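Local structure of tRNA-splicing ligase RtcB (Thermus thermophilus, 2EPG) at residues A[25-28]-A[29-32]; A[38-41]-A[42-45]; A[49-52]-A[53-56]. The protein probably joins RNA ends by GTP-dependent ligation, linking a 2',3'-cyclic phosphate or 3'-phosphate end to a 5'-hydroxyl end with manganese as cofactor. All coordinates share one frame; numbering follows the deposited sequence.

The three contacts follow one another near the start of the chain. Interaction 1 is the loop between strands 21-24 and 34-37. Interaction 2 is the first turn of helix 40-48, and interaction 3 is the turn into helix 52-60. Interactions 2 and 3 have centres 13 Å apart and touch, with Leu43 O 4.3 Å from Tyr51 CE2. Interaction 1 has its centre 15 Å from that of interaction 3, the nearest atoms being about 7 Å apart. Its Gln27 and Met30 pack on Met58 of helix 52-60. Interaction 2 comes closest to a predicted GMP site: the side chain of Ile42 is about 9 Å from Gly413. The other two lie away from the annotated sites.

Interaction 1 of 3, residues A[25-28]-A[29-32]; sequences PRQG and KMRV
Arg26 and Met30 meet with an edge of the guanidinium turned to a carbonyl oxygen. Met30 O lies near the plane of the group, 2.9 Å from Arg26 NE. The chain of Arg26 bends at chi2 and chi3 to curl round this oxygen, and Arg26 CG is also close, 3.0 Å from Met30 O. Arg26 CG also lies 3.4 Å from Val32 O. The other flat side chain, the amide of Gln27, turns back along its own segment. Its NE2 makes a weak hydrogen bond to Pro25 O. Gln27 and Met30 run side by side and point the same way, with Gln27 CG 3.9 Å from Met30 SE. Met30 is a selenomethionine. Its chain bends at chi3 (75°), and Met30 SE lies 3.6 Å from Gln27 O.

The backbone here is a type II' beta turn from Gln27 to Met30. Gly28 holds the second position, where a positive phi is needed, and Lys29 the third. Met30 N closes the turn with a hydrogen bond of 3.3 Å to Gln27 O. The donor stands above the carbonyl plane, 48° out of it. The two arms run roughly antiparallel, as expected for a loop joining antiparallel strands. The CA atoms of Arg26 and Val32 are 5.4 Å apart, where the arms come level. Arg26 N bonds to Asp33 OD1, which ties the base of the loop together.

Met30 is the buried residue of this otherwise surface loop. With Gln27 it packs on Met58 of helix 52-60, while Arg31 NE bonds to Thr62 O just beyond that helix. The loop thus connects the antiparallel strands 21-24 and 34-37 and lies against the end of helix 52-60.

Interaction 2 of 3, residues A[38-41]-A[42-45]; sequences ASKE and ILKD
Ser39 and Ile42 meet at the first turn of helix 40-48, which follows strand 34-37. The main backbone link runs from Leu43 N to Ser39 O, 2.9 Å, the alpha-helical i to i+4 pattern. It is fairly straight, with the donor tilted 32° from the carbonyl plane. Further along, Glu41 O receives two weak bonds, from Lys44 N and Asp45 N. The second of these turns is therefore less firmly bonded than the first.

Ile42 is buried, as are Ala38 and Ser39, and its branches are divided between those two residues. Ile42 CG1 lies beside its own backbone N (chi1 -67°) and comes 3.6 Å from Ser39 CB. The chain then runs on extended, and Ile42 CD1 ends 3.7 Å from Ser39 OG. The other branch goes to Ala38, where Ile42 CG2 is 3.8 Å from Ala38 CB. The residue thus lies across the chain just before the helix. Leu43 takes a similar first torsion, and Leu43 CG is 3.4 Å from Ser39 O, flanking the carbonyl used by the backbone bond.

The two lysines are set differently. Lys44 has CG on the far side from its backbone N (chi1 -163°). Its CB meets Glu41 O, and the chain then leads away, extended until a bend at its last torsion. Lys40 folds back near Leu43, and its NZ bonds to Tyr22 OH on strand 21-24.

Ser39 OG has a weak hydrogen bond to Glu465 OE1. Ile42 and Ser39 both touch Ala466 of helix 462-470, and Ile42 also touches Arg414. The turn thus touches both strand 21-24 and helix 462-470, on the side of the predicted GMP site. Lys40 NZ, held at Tyr22, lies 4.3 Å from Leu43 CD1.

Interaction 3 of 3, residues A[49-52]-A[53-56]; sequences ENYA and SLQQ
Tyr51 and Leu54 meet at a helix start, where Tyr51 is the N-cap of helix 52-60. The chain arrives here through a Schellman motif that ends helix 40-48. Asn50, with positive phi, is the C-prime residue of that motif. A type I' beta turn from Glu49 to Ala52 overlaps it, closed by Ala52 N on Glu49 O. Two helices are thus joined by a very short connection.

Leu54 can be followed outward. Leu54 CB lies 3.4 Å from Tyr51 O, the carbonyl that opens the helix. Leu54 CG is farther from that oxygen, 4.1 Å from Tyr51 O. It is set beside its own backbone N (chi1 -64°), which carries the branch toward the tyrosine. Leu54 CD1 then reaches Tyr51 CD2 at 3.8 Å and Tyr51 CB at 4.1 Å. The two side chains lie alongside each other and point the same way. Both also meet Phe13: Leu54 packs on it, and the Tyr51 ring stacks with it edge-to-face. Leu54 also touches Ile76 of strand 76-77, as Ser53 does.

The backbone bonds show how the helix begins. Tyr51 O accepts two N-H groups. Gln55 N is 3.1 Å from Tyr51 O and reaches the oxygen nearly along the C=O axis. The bond from Leu54 N is weak, its N-H...O angle only 121°. The next bond is a regular helical one, from Gln56 N to Ala52 O at 3.1 Å, with the donor in the carbonyl plane. Gln56 is buried, and its amide NE2 bonds to Gly79 O in a neighbouring loop. Its chain starts out past Ala52, with Gln56 CG 3.7 Å from Ala52 O.

Interaction 1 of 3, residues A[25-28]-A[29-32]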
loop_
_atom_site.group_PDB
_atom_site.type_symbol
_atom_site.label_atom_id
_atom_site.label_comp_id
_atom_site.label_asym_id
_atom_site.label_seq_id
_atom_site.Cartn_x
_atom_site.Cartn_y
_atom_site.Cartn_z
ATOM N N PRO A 25 -8.335 -7.430 25.487
ATOM C CA PRO A 25 -8.148 -8.824 25.889
ATOM C C PRO A 25 -9.168 -9.796 25.290
ATOM O O PRO A 25 -10.331 -9.457 25.066
ATOM C CB PRO A 25 -8.164 -8.754 27.422
ATOM C CG PRO A 25 -8.926 -7.499 27.719
ATOM C CD PRO A 25 -8.498 -6.541 26.649
ATOM N N ARG A 26 -8.707 -11.008 25.019
ATOM C CA ARG A 26 -9.542 -12.043 24.424
ATOM C C ARG A 26 -10.836 -12.263 25.206
ATOM O O ARG A 26 -10.801 -12.489 26.408
ATOM C CB ARG A 26 -8.767 -13.354 24.377
ATOM C CG ARG A 26 -9.209 -14.284 23.288
ATOM C CD ARG A 26 -9.113 -15.743 23.716
ATOM N NE ARG A 26 -10.345 -16.167 24.378
ATOM C CZ ARG A 26 -10.605 -16.001 25.672
ATOM N NH1 ARG A 26 -11.763 -16.414 26.171
ATOM N NH2 ARG A 26 -9.698 -15.446 26.472
ATOM N N GLN A 27 -11.969 -12.203 24.514
ATOM C CA GLN A 27 -13.269 -12.417 25.136
ATOM C C GLN A 27 -14.274 -12.959 24.127
ATOM O O GLN A 27 -14.206 -12.646 22.936
ATOM C CB GLN A 27 -13.800 -11.114 25.741
ATOM C CG GLN A 27 -13.931 -9.954 24.763
ATOM C CD GLN A 27 -14.168 -8.632 25.482
ATOM O OE1 GLN A 27 -15.236 -8.408 26.057
ATOM N NE2 GLN A 27 -13.156 -7.753 25.470
ATOM N N GLY A 28 -15.200 -13.786 24.607
ATOM C CA GLY A 28 -16.203 -14.347 23.721
ATOM C C GLY A 28 -15.629 -15.288 22.680
ATOM O O GLY A 28 -14.918 -16.235 23.019
ATOM N N LYS A 29 -15.917 -15.020 21.411
ATOM C CA LYS A 29 -15.456 -15.882 20.330
ATOM C C LYS A 29 -14.003 -15.622 19.901
ATOM O O LYS A 29 -13.446 -16.366 19.089
ATOM C CB LYS A 29 -16.366 -15.718 19.114
ATOM C CG LYS A 29 -17.842 -15.529 19.437
ATOM C CD LYS A 29 -18.710 -16.703 18.993
ATOM C CE LYS A 29 -18.529 -17.904 19.913
ATOM N NZ LYS A 29 -19.593 -18.937 19.686
HETATM N N MSE A 30 -13.397 -14.572 20.443
HETATM C CA MSE A 30 -12.032 -14.229 20.094
HETATM C C MSE A 30 -11.078 -15.351 20.450
HETATM O O MSE A 30 -11.125 -15.897 21.556
HETATM C CB MSE A 30 -11.623 -12.941 20.797
HETATM C CG MSE A 30 -12.355 -11.734 20.283
HETATM SE SE MSE A 30 -12.015 -10.190 21.366
HETATM C CE MSE A 30 -10.206 -9.791 20.753
ATOM N N ARG A 31 -10.220 -15.702 19.501
ATOM C CA ARG A 31 -9.246 -16.765 19.711
ATOM C C ARG A 31 -7.956 -16.207 20.302
ATOM O O ARG A 31 -7.195 -16.929 20.940
ATOM C CB ARG A 31 -8.950 -17.473 18.390
ATOM C CG ARG A 31 -10.163 -18.207 17.818
ATOM C CD ARG A 31 -9.886 -18.744 16.428
ATOM N NE ARG A 31 -11.050 -19.405 15.836
ATOM C CZ ARG A 31 -11.225 -20.725 15.803
ATOM N NH1 ARG A 31 -12.309 -21.237 15.242
ATOM N NH2 ARG A 31 -10.312 -21.536 16.325
ATOM N N VAL A 32 -7.730 -14.914 20.086
ATOM C CA VAL A 32 -6.537 -14.239 20.571
ATOM C C VAL A 32 -6.908 -12.816 20.954
ATOM O O VAL A 32 -8.024 -12.366 20.697
ATOM C CB VAL A 32 -5.439 -14.147 19.464
ATOM C CG1 VAL A 32 -4.990 -15.537 19.024
ATOM C CG2 VAL A 32 -6.000 -13.393 18.251
#

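Interaction 2 of 3, residues A[38-41]-A[42-45]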
loop_
_atom_site.group_PDB
_atom_site.type_symbol
_atom_site.label_atom_id
_atom_site.label_comp_id
_atom_site.label_asym_id
_atom_site.label_seq_id
_atom_site.Cartn_x
_atom_site.Cartn_y
_atom_site.Cartn_z
ATOM N N ALA A 38 -3.159 3.970 18.933
ATOM C CA ALA A 38 -3.942 5.192 18.819
ATOM C C ALA A 38 -3.506 6.303 19.761
ATOM O O ALA A 38 -2.694 6.099 20.657
ATOM C CB ALA A 38 -5.408 4.876 19.042
ATOM N N SER A 39 -4.064 7.490 19.537
ATOM C CA SER A 39 -3.761 8.677 20.340
ATOM C C SER A 39 -4.849 8.864 21.370
ATOM O O SER A 39 -5.900 8.224 21.295
ATOM C CB SER A 39 -3.738 9.938 19.465
ATOM O OG SER A 39 -2.572 10.032 18.662
ATOM N N LYS A 40 -4.603 9.752 22.331
ATOM C CA LYS A 40 -5.619 10.046 23.328
ATOM C C LYS A 40 -6.735 10.703 22.538
ATOM O O LYS A 40 -7.914 10.549 22.848
ATOM C CB LYS A 40 -5.086 11.005 24.397
ATOM C CG LYS A 40 -4.255 10.304 25.463
ATOM C CD LYS A 40 -5.047 9.131 26.043
ATOM C CE LYS A 40 -4.218 8.270 26.976
ATOM N NZ LYS A 40 -4.943 7.004 27.289
ATOM N N GLU A 41 -6.338 11.413 21.488
ATOM C CA GLU A 41 -7.273 12.105 20.620
ATOM C C GLU A 41 -7.973 11.157 19.655
ATOM O O GLU A 41 -9.164 11.300 19.390
ATOM C CB GLU A 41 -6.542 13.199 19.844
ATOM C CG GLU A 41 -5.933 14.273 20.733
ATOM C CD GLU A 41 -6.918 14.816 21.770
ATOM O OE1 GLU A 41 -7.134 14.146 22.806
ATOM O OE2 GLU A 41 -7.484 15.912 21.547
ATOM N N ILE A 42 -7.233 10.187 19.127
ATOM C CA ILE A 42 -7.817 9.223 18.202
ATOM C C ILE A 42 -8.858 8.366 18.920
ATOM O O ILE A 42 -9.904 8.048 18.357
ATOM C CB ILE A 42 -6.728 8.314 17.581
ATOM C CG1 ILE A 42 -5.819 9.157 16.679
ATOM C CG2 ILE A 42 -7.370 7.182 16.794
ATOM C CD1 ILE A 42 -4.644 8.413 16.106
ATOM N N LEU A 43 -8.571 8.001 20.164
ATOM C CA LEU A 43 -9.499 7.195 20.946
ATOM C C LEU A 43 -10.828 7.910 21.064
ATOM O O LEU A 43 -11.878 7.278 21.087
ATOM C CB LEU A 43 -8.952 6.954 22.348
ATOM C CG LEU A 43 -7.987 5.796 22.535
ATOM C CD1 LEU A 43 -7.453 5.824 23.957
ATOM C CD2 LEU A 43 -8.707 4.490 22.241
ATOM N N LYS A 44 -10.771 9.235 21.149
ATOM C CA LYS A 44 -11.976 10.046 21.271
ATOM C C LYS A 44 -12.779 9.905 19.990
ATOM O O LYS A 44 -14.007 9.899 20.006
ATOM C CB LYS A 44 -11.605 11.518 21.498
ATOM C CG LYS A 44 -12.746 12.373 22.044
ATOM C CD LYS A 44 -12.322 13.829 22.234
ATOM C CE LYS A 44 -13.395 14.651 22.967
ATOM N NZ LYS A 44 -14.700 14.776 22.238
ATOM N N ASP A 45 -12.066 9.776 18.881
ATOM C CA ASP A 45 -12.697 9.639 17.581
ATOM C C ASP A 45 -13.414 8.290 17.464
ATOM O O ASP A 45 -14.540 8.213 16.969
ATOM C CB ASP A 45 -11.637 9.771 16.491
ATOM C CG ASP A 45 -12.212 10.241 15.175
ATOM O OD1 ASP A 45 -13.169 9.603 14.679
ATOM O OD2 ASP A 45 -11.704 11.249 14.639
#

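Interaction 3 of 3, residues A[49-52]-A[53-56]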
loop_
_atom_site.group_PDB
_atom_site.type_symbol
_atom_site.label_atom_id
_atom_site.label_comp_id
_atom_site.label_asym_id
_atom_site.label_seq_id
_atom_site.Cartn_x
_atom_site.Cartn_y
_atom_site.Cartn_z
ATOM N N GLU A 49 -17.568 6.849 17.612
ATOM C CA GLU A 49 -18.013 5.934 16.564
ATOM C C GLU A 49 -18.604 4.663 17.167
ATOM O O GLU A 49 -18.893 3.702 16.450
ATOM C CB GLU A 49 -16.830 5.565 15.664
ATOM C CG GLU A 49 -17.226 5.133 14.266
ATOM C CD GLU A 49 -17.733 6.299 13.428
ATOM O OE1 GLU A 49 -18.196 6.068 12.287
ATOM O OE2 GLU A 49 -17.660 7.453 13.909
ATOM N N ASN A 50 -18.784 4.671 18.484
ATOM C CA ASN A 50 -19.315 3.516 19.200
ATOM C C ASN A 50 -18.324 2.356 19.137
ATOM O O ASN A 50 -18.657 1.227 19.498
ATOM C CB ASN A 50 -20.662 3.076 18.612
ATOM C CG ASN A 50 -21.851 3.663 19.361
ATOM O OD1 ASN A 50 -22.079 4.876 19.352
ATOM N ND2 ASN A 50 -22.615 2.795 20.022
ATOM N N TYR A 51 -17.110 2.651 18.671
ATOM C CA TYR A 51 -16.046 1.660 18.557
ATOM C C TYR A 51 -16.356 0.602 17.503
ATOM O O TYR A 51 -15.919 -0.539 17.610
ATOM C CB TYR A 51 -15.815 0.987 19.910
ATOM C CG TYR A 51 -15.411 1.942 21.016
ATOM C CD1 TYR A 51 -16.146 2.015 22.201
ATOM C CD2 TYR A 51 -14.280 2.748 20.893
ATOM C CE1 TYR A 51 -15.764 2.866 23.241
ATOM C CE2 TYR A 51 -13.888 3.601 21.926
ATOM C CZ TYR A 51 -14.636 3.654 23.098
ATOM O OH TYR A 51 -14.256 4.488 24.126
ATOM N N ALA A 52 -17.101 0.992 16.477
ATOM C CA ALA A 52 -17.485 0.077 15.411
ATOM C C ALA A 52 -16.301 -0.646 14.759
ATOM O O ALA A 52 -16.305 -1.874 14.618
ATOM C CB ALA A 52 -18.276 0.834 14.358
ATOM N N SER A 53 -15.287 0.111 14.360
ATOM C CA SER A 53 -14.134 -0.500 13.719
ATOM C C SER A 53 -13.442 -1.490 14.651
ATOM O O SER A 53 -12.877 -2.486 14.200
ATOM C CB SER A 53 -13.156 0.585 13.247
ATOM O OG SER A 53 -12.685 1.370 14.328
ATOM N N LEU A 54 -13.491 -1.228 15.953
ATOM C CA LEU A 54 -12.866 -2.138 16.909
ATOM C C LEU A 54 -13.643 -3.451 16.992
ATOM O O LEU A 54 -13.051 -4.523 17.146
ATOM C CB LEU A 54 -12.772 -1.499 18.294
ATOM C CG LEU A 54 -11.889 -0.257 18.437
ATOM C CD1 LEU A 54 -11.788 0.104 19.914
ATOM C CD2 LEU A 54 -10.508 -0.518 17.869
ATOM N N GLN A 55 -14.969 -3.366 16.897
ATOM C CA GLN A 55 -15.802 -4.566 16.926
ATOM C C GLN A 55 -15.393 -5.419 15.725
ATOM O O GLN A 55 -15.348 -6.643 15.817
ATOM C CB GLN A 55 -17.291 -4.206 16.834
ATOM C CG GLN A 55 -18.223 -5.404 16.550
ATOM C CD GLN A 55 -18.351 -6.383 17.720
ATOM O OE1 GLN A 55 -18.974 -6.075 18.741
ATOM N NE2 GLN A 55 -17.765 -7.568 17.571
ATOM N N GLN A 56 -15.110 -4.763 14.598
ATOM C CA GLN A 56 -14.670 -5.478 13.404
ATOM C C GLN A 56 -13.326 -6.134 13.691
ATOM O O GLN A 56 -13.088 -7.269 13.280
ATOM C CB GLN A 56 -14.502 -4.539 12.209
ATOM C CG GLN A 56 -15.782 -4.020 11.624
ATOM C CD GLN A 56 -15.573 -3.423 10.258
ATOM O OE1 GLN A 56 -14.653 -2.628 10.050
ATOM N NE2 GLN A 56 -16.424 -3.800 9.310
#